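Local coordinates for protein copper-containing nitrite reductase (Hyphomicrobium denitrificans 1NES1, PDB 6TFO) that probably reduces nitrite to nitric oxide with electrons from cytochrome c, using copper centres in a trimeric multicopper enzyme, at residues C[27-37]-C[66-76]; C[39-47]-C[116-127]. All blocks are in the same frame, centred on the assembly; numbering follows the deposited sequence.

Contact 1 of 2, residues C[27-37]-C[66-76]; sequences HAPVVFTLRTG and ETVQINLINGE
Val30 and Gln69 begin a ladder of backbone hydrogen bonds that joins strands 30-37 and 67-73 in parallel. Val30 N gives to Thr67 O, Gln69 N returns to Val30 O, and the alternation runs on until Thr36 N meets Ile73 O at 3.0 Å. Apolar contacts line the face of Val30, Phe32 and Leu34: Val68 CG1 comes to the edge of the Phe32 ring, 4.1 Å from CD2, and Leu34 CB lies 4.1 Å from Leu72 CD1. This face looks into the cupredoxin sandwich, where Leu60 and Val62 of strand 60-63 pack on Phe32. The other face is more polar. Asn71 ND2 makes a weak, straight bond of 3.3 Å to Thr33 OG1, while Thr33 CG2 rests on Ile73 CD1 at 3.6 Å. Asn71 OD1, less surely placed, meets Thr102 OG1 of strand 100-106. At the far end Thr36 OG1, set between backbone N and carbonyl carbon (chi1 67°), accepts from Gly75 N at 2.8 Å and donates to Glu76 OE1, also at 2.8 Å, on the syn side of the carboxylate. A valine at Thr36 would probably leave Gly75 N without its acceptor and Glu76 OE1 without this donor. Glu76 OE2 bonds the copper ligand His80.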
loop_
_atom_site.group_PDB
_atom_site.type_symbol
_atom_site.label_atom_id
_atom_site.label_comp_id
_atom_site.label_asym_id
_atom_site.label_seq_id
_atom_site.Cartn_x
_atom_site.Cartn_y
_atom_site.Cartn_z
ATOM N N HIS C 27 -40.992 -13.614 8.408
ATOM C CA HIS C 27 -40.444 -14.091 7.112
ATOM C C HIS C 27 -39.078 -13.436 6.900
ATOM O O HIS C 27 -38.454 -13.774 5.887
ATOM C CB HIS C 27 -41.417 -13.810 5.956
ATOM C CG HIS C 27 -40.776 -13.606 4.615
ATOM N ND1 HIS C 27 -39.804 -12.635 4.391
ATOM C CD2 HIS C 27 -40.979 -14.211 3.422
ATOM C CE1 HIS C 27 -39.421 -12.671 3.132
ATOM N NE2 HIS C 27 -40.129 -13.628 2.517
ATOM N N ALA C 28 -38.698 -12.499 7.780
ATOM C CA ALA C 28 -37.441 -11.708 7.799
ATOM C C ALA C 28 -36.218 -12.608 7.644
ATOM O O ALA C 28 -35.945 -13.387 8.554
ATOM C CB ALA C 28 -37.363 -10.971 9.114
ATOM N N PRO C 29 -35.439 -12.542 6.534
ATOM C CA PRO C 29 -34.439 -13.573 6.272
ATOM C C PRO C 29 -33.261 -13.465 7.252
ATOM O O PRO C 29 -32.855 -12.363 7.551
ATOM C CB PRO C 29 -34.008 -13.321 4.818
ATOM C CG PRO C 29 -34.264 -11.831 4.609
ATOM C CD PRO C 29 -35.468 -11.509 5.482
ATOM N N VAL C 30 -32.749 -14.604 7.736
ATOM C CA VAL C 30 -31.426 -14.695 8.427
ATOM C C VAL C 30 -30.348 -14.614 7.346
ATOM O O VAL C 30 -30.355 -15.486 6.436
ATOM C CB VAL C 30 -31.318 -15.991 9.231
ATOM C CG1 VAL C 30 -29.980 -16.090 9.947
ATOM C CG2 VAL C 30 -32.489 -16.116 10.187
ATOM N N VAL C 31 -29.488 -13.595 7.400
ATOM C CA VAL C 31 -28.457 -13.367 6.340
ATOM C C VAL C 31 -27.046 -13.719 6.861
ATOM O O VAL C 31 -26.696 -13.399 8.010
ATOM C CB VAL C 31 -28.523 -11.959 5.709
ATOM C CG1 VAL C 31 -29.895 -11.337 5.868
ATOM C CG2 VAL C 31 -27.431 -11.033 6.208
ATOM N N PHE C 32 -26.281 -14.375 5.998
ATOM C CA PHE C 32 -24.850 -14.723 6.167
ATOM C C PHE C 32 -24.114 -14.265 4.904
ATOM O O PHE C 32 -24.591 -14.591 3.787
ATOM C CB PHE C 32 -24.697 -16.232 6.378
ATOM C CG PHE C 32 -25.432 -16.773 7.578
ATOM C CD1 PHE C 32 -24.990 -16.508 8.868
ATOM C CD2 PHE C 32 -26.562 -17.563 7.423
ATOM C CE1 PHE C 32 -25.649 -17.032 9.973
ATOM C CE2 PHE C 32 -27.235 -18.061 8.528
ATOM C CZ PHE C 32 -26.784 -17.779 9.801
ATOM N N THR C 33 -23.009 -13.546 5.078
ATOM C CA THR C 33 -22.074 -13.173 3.981
ATOM C C THR C 33 -20.795 -14.032 4.072
ATOM O O THR C 33 -20.170 -14.094 5.156
ATOM C CB THR C 33 -21.806 -11.663 4.011
ATOM O OG1 THR C 33 -23.073 -11.005 4.039
ATOM C CG2 THR C 33 -21.029 -11.182 2.809
ATOM N N LEU C 34 -20.435 -14.706 2.980
ATOM C CA LEU C 34 -19.191 -15.509 2.888
ATOM C C LEU C 34 -18.301 -14.897 1.811
ATOM O O LEU C 34 -18.811 -14.647 0.704
ATOM C CB LEU C 34 -19.520 -16.959 2.539
ATOM C CG LEU C 34 -20.440 -17.697 3.507
ATOM C CD1 LEU C 34 -20.608 -19.151 3.047
ATOM C CD2 LEU C 34 -19.924 -17.653 4.937
ATOM N N ARG C 35 -17.027 -14.671 2.149
ATOM C CA ARG C 35 -15.946 -14.305 1.200
ATOM C C ARG C 35 -15.055 -15.544 1.024
ATOM O O ARG C 35 -14.659 -16.146 2.038
ATOM C CB ARG C 35 -15.211 -13.059 1.704
ATOM C CG ARG C 35 -14.079 -12.587 0.807
ATOM C CD ARG C 35 -13.538 -11.220 1.196
ATOM N NE ARG C 35 -14.364 -10.201 0.559
ATOM C CZ ARG C 35 -15.137 -9.303 1.178
ATOM N NH1 ARG C 35 -15.175 -9.216 2.502
ATOM N NH2 ARG C 35 -15.845 -8.460 0.447
ATOM N N THR C 36 -14.788 -15.941 -0.218
ATOM C CA THR C 36 -13.815 -17.012 -0.524
ATOM C C THR C 36 -12.410 -16.465 -0.240
ATOM O O THR C 36 -12.202 -15.254 -0.392
ATOM C CB THR C 36 -13.946 -17.512 -1.965
ATOM O OG1 THR C 36 -13.543 -16.445 -2.824
ATOM C CG2 THR C 36 -15.346 -17.964 -2.292
ATOM N N GLY C 37 -11.478 -17.333 0.150
ATOM C CA GLY C 37 -10.059 -16.948 0.275
ATOM C C GLY C 37 -9.174 -18.103 0.692
ATOM O O GLY C 37 -9.557 -19.281 0.494
ATOM N N GLU C 66 -36.898 -20.875 9.440
ATOM C CA GLU C 66 -36.378 -19.534 9.069
ATOM C C GLU C 66 -36.041 -19.533 7.574
ATOM O O GLU C 66 -35.761 -20.610 6.998
ATOM C CB GLU C 66 -35.169 -19.143 9.910
ATOM C CG GLU C 66 -35.506 -18.753 11.342
ATOM C CD GLU C 66 -34.308 -18.285 12.165
ATOM O OE1 GLU C 66 -33.211 -18.767 11.920
ATOM O OE2 GLU C 66 -34.469 -17.441 13.048
ATOM N N THR C 67 -36.151 -18.362 6.950
ATOM C CA THR C 67 -35.661 -18.099 5.576
ATOM C C THR C 67 -34.200 -17.688 5.695
ATOM O O THR C 67 -33.901 -16.814 6.535
ATOM C CB THR C 67 -36.491 -17.041 4.848
ATOM O OG1 THR C 67 -37.806 -17.573 4.689
ATOM C CG2 THR C 67 -35.966 -16.701 3.470
ATOM N N VAL C 68 -33.343 -18.320 4.897
ATOM C CA VAL C 68 -31.869 -18.132 4.952
ATOM C C VAL C 68 -31.427 -17.478 3.646
ATOM O O VAL C 68 -31.806 -17.966 2.576
ATOM C CB VAL C 68 -31.167 -19.469 5.220
ATOM C CG1 VAL C 68 -29.659 -19.314 5.292
ATOM C CG2 VAL C 68 -31.699 -20.110 6.494
ATOM N N GLN C 69 -30.721 -16.358 3.767
ATOM C CA GLN C 69 -30.056 -15.660 2.646
ATOM C C GLN C 69 -28.546 -15.804 2.864
ATOM O O GLN C 69 -28.064 -15.447 3.952
ATOM C CB GLN C 69 -30.464 -14.190 2.595
ATOM C CG GLN C 69 -29.884 -13.447 1.403
ATOM C CD GLN C 69 -30.274 -11.989 1.375
ATOM O OE1 GLN C 69 -31.402 -11.600 1.697
ATOM N NE2 GLN C 69 -29.334 -11.166 0.939
ATOM N N ILE C 70 -27.848 -16.364 1.882
ATOM C CA ILE C 70 -26.366 -16.491 1.882
ATOM C C ILE C 70 -25.860 -15.639 0.728
ATOM O O ILE C 70 -26.253 -15.921 -0.424
ATOM C CB ILE C 70 -25.933 -17.959 1.759
ATOM C CG1 ILE C 70 -26.246 -18.750 3.034
ATOM C CG2 ILE C 70 -24.465 -18.034 1.400
ATOM C CD1 ILE C 70 -26.259 -20.256 2.839
ATOM N N ASN C 71 -25.065 -14.617 1.041
ATOM C CA ASN C 71 -24.358 -13.770 0.043
ATOM C C ASN C 71 -22.939 -14.314 -0.156
ATOM O O ASN C 71 -22.136 -14.227 0.807
ATOM C CB ASN C 71 -24.304 -12.318 0.502
ATOM C CG ASN C 71 -25.664 -11.789 0.896
ATOM O OD1 ASN C 71 -26.637 -11.935 0.155
ATOM N ND2 ASN C 71 -25.740 -11.192 2.077
ATOM N N LEU C 72 -22.632 -14.874 -1.329
ATOM C CA LEU C 72 -21.252 -15.325 -1.663
ATOM C C LEU C 72 -20.520 -14.211 -2.410
ATOM O O LEU C 72 -21.040 -13.759 -3.437
ATOM C CB LEU C 72 -21.277 -16.594 -2.515
ATOM C CG LEU C 72 -19.905 -17.210 -2.791
ATOM C CD1 LEU C 72 -19.195 -17.554 -1.488
ATOM C CD2 LEU C 72 -20.026 -18.442 -3.668
ATOM N N ILE C 73 -19.342 -13.826 -1.910
ATOM C CA ILE C 73 -18.443 -12.814 -2.531
ATOM C C ILE C 73 -17.079 -13.470 -2.771
ATOM O O ILE C 73 -16.475 -13.994 -1.800
ATOM C CB ILE C 73 -18.327 -11.572 -1.635
ATOM C CG1 ILE C 73 -19.708 -11.082 -1.201
ATOM C CG2 ILE C 73 -17.507 -10.491 -2.327
ATOM C CD1 ILE C 73 -19.682 -9.880 -0.291
ATOM N N ASN C 74 -16.616 -13.420 -4.019
ATOM C CA ASN C 74 -15.291 -13.923 -4.454
ATOM C C ASN C 74 -14.191 -13.038 -3.848
ATOM O O ASN C 74 -14.185 -11.835 -4.130
ATOM C CB ASN C 74 -15.234 -13.944 -5.974
ATOM C CG ASN C 74 -14.039 -14.698 -6.497
ATOM O OD1 ASN C 74 -12.935 -14.510 -5.996
ATOM N ND2 ASN C 74 -14.256 -15.528 -7.508
ATOM N N GLY C 75 -13.301 -13.615 -3.039
ATOM C CA GLY C 75 -12.194 -12.897 -2.366
ATOM C C GLY C 75 -10.926 -12.869 -3.214
ATOM O O GLY C 75 -10.398 -11.759 -3.449
ATOM N N GLU C 76 -10.467 -14.030 -3.701
ATOM C CA GLU C 76 -9.082 -14.207 -4.226
ATOM C C GLU C 76 -9.039 -14.435 -5.749
ATOM O O GLU C 76 -7.984 -14.222 -6.319
ATOM C CB GLU C 76 -8.389 -15.321 -3.448
ATOM C CG GLU C 76 -8.631 -16.719 -4.000
ATOM C CD GLU C 76 -10.089 -17.136 -4.074
ATOM O OE1 GLU C 76 -10.821 -16.921 -3.072
ATOM O OE2 GLU C 76 -10.482 -17.656 -5.138
HETATM O O HOH W 1 -36.725 -15.847 8.595
#

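Contact 2 of 2, residues C[39-47]-C[116-127]; sequences AEGRMVYIG and YCSLPGHRQAGM. With CU (copper (II) ion), chain L.
Met43 and Tyr45, both on strand 42-47, close around Met127 of the ligand loop, supplying the apolar centre. Met127 CE sits over one face of the Tyr45 ring, 4.0 Å from its centroid, in a CH-pi contact, with the sulfur farther above. Met43 CG lies 4.1 Å from Met127 SD, while Met43 SD is placed over one face of the His122 imidazole, 4.0 Å from the ring centroid. Leu119 CB covers the opposite face, clasping the ligand ring. With a bend at chi3, Met127 turns its sulfur to the copper and its methyl to the tyrosine. Met127 SD binds the ion at 2.6 Å, longer than Cys117 SG at 2.2 Å and His122 ND1 at 2.4 Å. His80, from outside the loop, completes the type 1 site; a loop supplying Cys, His and Met is characteristic of cupredoxins. Farther out, Met43 N donates to Ala125 O at 3.3 Å, reaching it from above the carbonyl plane. Gly126 fits close under Arg42 and Met43 O, where a CB would clash; its backbone angles alone call for glycine. Tyr45 OH comes within 2.9 Å of Cys117 N, too poorly angled for a hydrogen bond, and bonds instead to Asp81 O. Strand 42-48 thus backs the ligand loop between strands 111-116 and 128-134, with Thr36 of strand 30-39 against Met127 and Ala125 of another subunit on His122.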
loop_
_atom_site.group_PDB
_atom_site.type_symbol
_atom_site.label_atom_id
_atom_site.label_comp_id
_atom_site.label_asym_id
_atom_site.label_seq_id
_atom_site.Cartn_x
_atom_site.Cartn_y
_atom_site.Cartn_z
ATOM N N ALA C 39 -7.001 -19.328 4.131
ATOM C CA ALA C 39 -6.820 -19.192 5.590
ATOM C C ALA C 39 -6.510 -20.581 6.151
ATOM O O ALA C 39 -6.941 -21.576 5.527
ATOM C CB ALA C 39 -8.044 -18.578 6.211
ATOM N N GLU C 40 -5.702 -20.637 7.213
ATOM C CA GLU C 40 -5.317 -21.905 7.887
ATOM C C GLU C 40 -4.811 -22.894 6.834
ATOM O O GLU C 40 -5.179 -24.089 6.937
ATOM C CB GLU C 40 -6.517 -22.465 8.651
ATOM C CG GLU C 40 -7.215 -21.412 9.495
ATOM C CD GLU C 40 -8.393 -21.907 10.314
ATOM O OE1 GLU C 40 -8.864 -23.064 10.060
ATOM O OE2 GLU C 40 -8.837 -21.128 11.208
ATOM N N GLY C 41 -4.044 -22.398 5.849
ATOM C CA GLY C 41 -3.311 -23.215 4.859
ATOM C C GLY C 41 -4.211 -23.900 3.849
ATOM O O GLY C 41 -3.706 -24.799 3.123
ATOM N N ARG C 42 -5.483 -23.471 3.769
ATOM C CA ARG C 42 -6.519 -24.090 2.897
ATOM C C ARG C 42 -7.279 -23.012 2.117
ATOM O O ARG C 42 -7.267 -21.832 2.531
ATOM C CB ARG C 42 -7.453 -24.942 3.760
ATOM C CG ARG C 42 -6.911 -26.330 4.034
ATOM C CD ARG C 42 -7.357 -26.899 5.361
ATOM N NE ARG C 42 -8.799 -26.865 5.557
ATOM C CZ ARG C 42 -9.437 -26.199 6.528
ATOM N NH1 ARG C 42 -8.771 -25.480 7.423
ATOM N NH2 ARG C 42 -10.754 -26.261 6.601
ATOM N N MET C 43 -7.898 -23.417 1.011
ATOM C CA MET C 43 -8.890 -22.597 0.273
ATOM C C MET C 43 -10.248 -22.767 0.964
ATOM O O MET C 43 -10.744 -23.919 1.025
ATOM C CB MET C 43 -8.989 -23.064 -1.176
ATOM C CG MET C 43 -9.577 -22.040 -2.092
ATOM S SD MET C 43 -9.542 -22.737 -3.765
ATOM C CE MET C 43 -8.719 -21.382 -4.593
ATOM N N VAL C 44 -10.802 -21.676 1.503
ATOM C CA VAL C 44 -11.953 -21.728 2.451
ATOM C C VAL C 44 -12.995 -20.644 2.142
ATOM O O VAL C 44 -12.788 -19.778 1.259
ATOM C CB VAL C 44 -11.479 -21.598 3.909
ATOM C CG1 VAL C 44 -10.568 -22.753 4.289
ATOM C CG2 VAL C 44 -10.819 -20.252 4.175
ATOM N N TYR C 45 -14.100 -20.727 2.872
ATOM C CA TYR C 45 -15.064 -19.625 3.047
ATOM C C TYR C 45 -14.658 -18.896 4.327
ATOM O O TYR C 45 -14.276 -19.563 5.304
ATOM C CB TYR C 45 -16.486 -20.174 3.136
ATOM C CG TYR C 45 -16.998 -20.921 1.931
ATOM C CD1 TYR C 45 -17.484 -20.255 0.820
ATOM C CD2 TYR C 45 -17.115 -22.296 1.953
ATOM C CE1 TYR C 45 -18.023 -20.938 -0.259
ATOM C CE2 TYR C 45 -17.645 -22.996 0.886
ATOM C CZ TYR C 45 -18.107 -22.314 -0.220
ATOM O OH TYR C 45 -18.614 -23.017 -1.272
ATOM N N ILE C 46 -14.709 -17.568 4.300
ATOM C CA ILE C 46 -14.487 -16.711 5.493
ATOM C C ILE C 46 -15.753 -15.884 5.744
ATOM O O ILE C 46 -16.243 -15.231 4.800
ATOM C CB ILE C 46 -13.244 -15.827 5.311
ATOM C CG1 ILE C 46 -12.055 -16.639 4.801
ATOM C CG2 ILE C 46 -12.921 -15.115 6.620
ATOM C CD1 ILE C 46 -11.021 -15.814 4.072
ATOM N N GLY C 47 -16.258 -15.912 6.980
ATOM C CA GLY C 47 -17.435 -15.134 7.407
ATOM C C GLY C 47 -17.151 -13.642 7.387
ATOM O O GLY C 47 -16.013 -13.245 7.731
ATOM N N TYR C 116 -20.741 -26.227 0.502
ATOM C CA TYR C 116 -19.447 -26.536 -0.143
ATOM C C TYR C 116 -19.388 -25.928 -1.543
ATOM O O TYR C 116 -20.426 -25.586 -2.123
ATOM C CB TYR C 116 -19.260 -28.051 -0.183
ATOM C CG TYR C 116 -20.193 -28.745 -1.129
ATOM C CD1 TYR C 116 -19.851 -28.911 -2.458
ATOM C CD2 TYR C 116 -21.431 -29.207 -0.706
ATOM C CE1 TYR C 116 -20.710 -29.531 -3.350
ATOM C CE2 TYR C 116 -22.298 -29.840 -1.585
ATOM C CZ TYR C 116 -21.943 -29.992 -2.916
ATOM O OH TYR C 116 -22.786 -30.604 -3.793
ATOM N N CYS C 117 -18.178 -25.797 -2.075
ATOM C CA CYS C 117 -17.915 -25.341 -3.455
ATOM C C CYS C 117 -17.864 -26.578 -4.349
ATOM O O CYS C 117 -17.205 -27.546 -3.981
ATOM C CB CYS C 117 -16.615 -24.550 -3.537
ATOM S SG CYS C 117 -16.240 -24.013 -5.222
ATOM N N SER C 118 -18.553 -26.558 -5.478
ATOM C CA SER C 118 -18.658 -27.720 -6.398
ATOM C C SER C 118 -17.581 -27.637 -7.480
ATOM O O SER C 118 -17.514 -28.574 -8.262
ATOM C CB SER C 118 -20.022 -27.788 -7.032
ATOM O OG SER C 118 -20.203 -26.704 -7.929
ATOM N N LEU C 119 -16.810 -26.550 -7.563
ATOM C CA LEU C 119 -15.740 -26.429 -8.597
ATOM C C LEU C 119 -14.690 -27.541 -8.405
ATOM O O LEU C 119 -14.425 -27.999 -7.298
ATOM C CB LEU C 119 -15.120 -25.029 -8.549
ATOM C CG LEU C 119 -15.794 -23.947 -9.409
ATOM C CD1 LEU C 119 -15.910 -24.357 -10.878
ATOM C CD2 LEU C 119 -17.163 -23.588 -8.855
ATOM N N PRO C 120 -14.085 -28.061 -9.490
ATOM C CA PRO C 120 -13.182 -29.208 -9.392
ATOM C C PRO C 120 -12.119 -29.042 -8.301
ATOM O O PRO C 120 -11.352 -28.088 -8.344
ATOM C CB PRO C 120 -12.530 -29.285 -10.790
ATOM C CG PRO C 120 -13.562 -28.653 -11.717
ATOM C CD PRO C 120 -14.221 -27.569 -10.879
ATOM N N GLY C 121 -12.147 -29.941 -7.321
ATOM C CA GLY C 121 -11.131 -30.014 -6.262
ATOM C C GLY C 121 -11.347 -29.042 -5.109
ATOM O O GLY C 121 -10.660 -29.219 -4.096
ATOM N N HIS C 122 -12.227 -28.040 -5.221
ATOM C CA HIS C 122 -12.280 -26.902 -4.260
ATOM C C HIS C 122 -12.776 -27.409 -2.906
ATOM O O HIS C 122 -12.326 -26.880 -1.868
ATOM C CB HIS C 122 -13.119 -25.742 -4.807
ATOM C CG HIS C 122 -12.397 -24.950 -5.845
ATOM N ND1 HIS C 122 -12.568 -23.593 -5.986
ATOM C CD2 HIS C 122 -11.488 -25.313 -6.776
ATOM C CE1 HIS C 122 -11.802 -23.156 -6.973
ATOM N NE2 HIS C 122 -11.115 -24.189 -7.457
ATOM N N ARG C 123 -13.656 -28.412 -2.902
ATOM C CA ARG C 123 -14.194 -28.976 -1.640
ATOM C C ARG C 123 -13.056 -29.715 -0.913
ATOM O O ARG C 123 -12.825 -29.443 0.284
ATOM C CB ARG C 123 -15.386 -29.884 -1.931
ATOM C CG ARG C 123 -16.121 -30.341 -0.676
ATOM C CD ARG C 123 -17.292 -31.237 -1.014
ATOM N NE ARG C 123 -18.157 -31.439 0.142
ATOM C CZ ARG C 123 -19.370 -31.992 0.100
ATOM N NH1 ARG C 123 -20.056 -32.136 1.220
ATOM N NH2 ARG C 123 -19.891 -32.391 -1.054
ATOM N N GLN C 124 -12.377 -30.611 -1.626
ATOM C CA GLN C 124 -11.157 -31.327 -1.160
ATOM C C GLN C 124 -10.143 -30.297 -0.616
ATOM O O GLN C 124 -9.543 -30.556 0.428
ATOM C CB GLN C 124 -10.530 -32.168 -2.286
ATOM C CG GLN C 124 -11.427 -33.243 -2.900
ATOM C CD GLN C 124 -12.105 -32.817 -4.194
ATOM O OE1 GLN C 124 -12.917 -31.875 -4.255
ATOM N NE2 GLN C 124 -11.772 -33.523 -5.262
ATOM N N ALA C 125 -9.966 -29.150 -1.281
ATOM C CA ALA C 125 -8.970 -28.107 -0.924
ATOM C C ALA C 125 -9.353 -27.357 0.361
ATOM O O ALA C 125 -8.509 -26.609 0.867
ATOM C CB ALA C 125 -8.807 -27.161 -2.079
ATOM N N GLY C 126 -10.589 -27.510 0.851
ATOM C CA GLY C 126 -11.065 -26.957 2.141
ATOM C C GLY C 126 -12.376 -26.179 2.069
ATOM O O GLY C 126 -12.841 -25.742 3.150
ATOM N N MET C 127 -12.964 -25.972 0.882
ATOM C CA MET C 127 -14.176 -25.104 0.750
ATOM C C MET C 127 -15.420 -25.888 1.191
ATOM O O MET C 127 -16.113 -26.480 0.335
ATOM C CB MET C 127 -14.335 -24.575 -0.677
ATOM C CG MET C 127 -13.208 -23.656 -1.067
ATOM S SD MET C 127 -13.616 -22.593 -2.439
ATOM C CE MET C 127 -14.508 -21.276 -1.624
HETATM CU CU CU L . -14.489 -22.764 -4.906
#

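Overall arrangement
From the N terminus, strand 30-39 turns tightly into 42-48, its antiparallel neighbour in the same sheet; Gly37 O to Val44 N and Arg35 O to Ile46 N probably bond across the pair. The chain runs through 60-63 before contact 1 brings 66-76 back beside 27-37, closing a loop of 28 residues. Contact 2 closes a longer one, 68 residues, when the copper loop at 116-127 reaches 39-47. The closures cross rather than nest, since their segments alternate along the chain. Contact 1 pairs the two inner strands of one sheet; contact 2 ties an outer strand to the ligand loop carried by the other sheet. Thr36 CG2 and Met127 CE, 3.5 Å apart, join them.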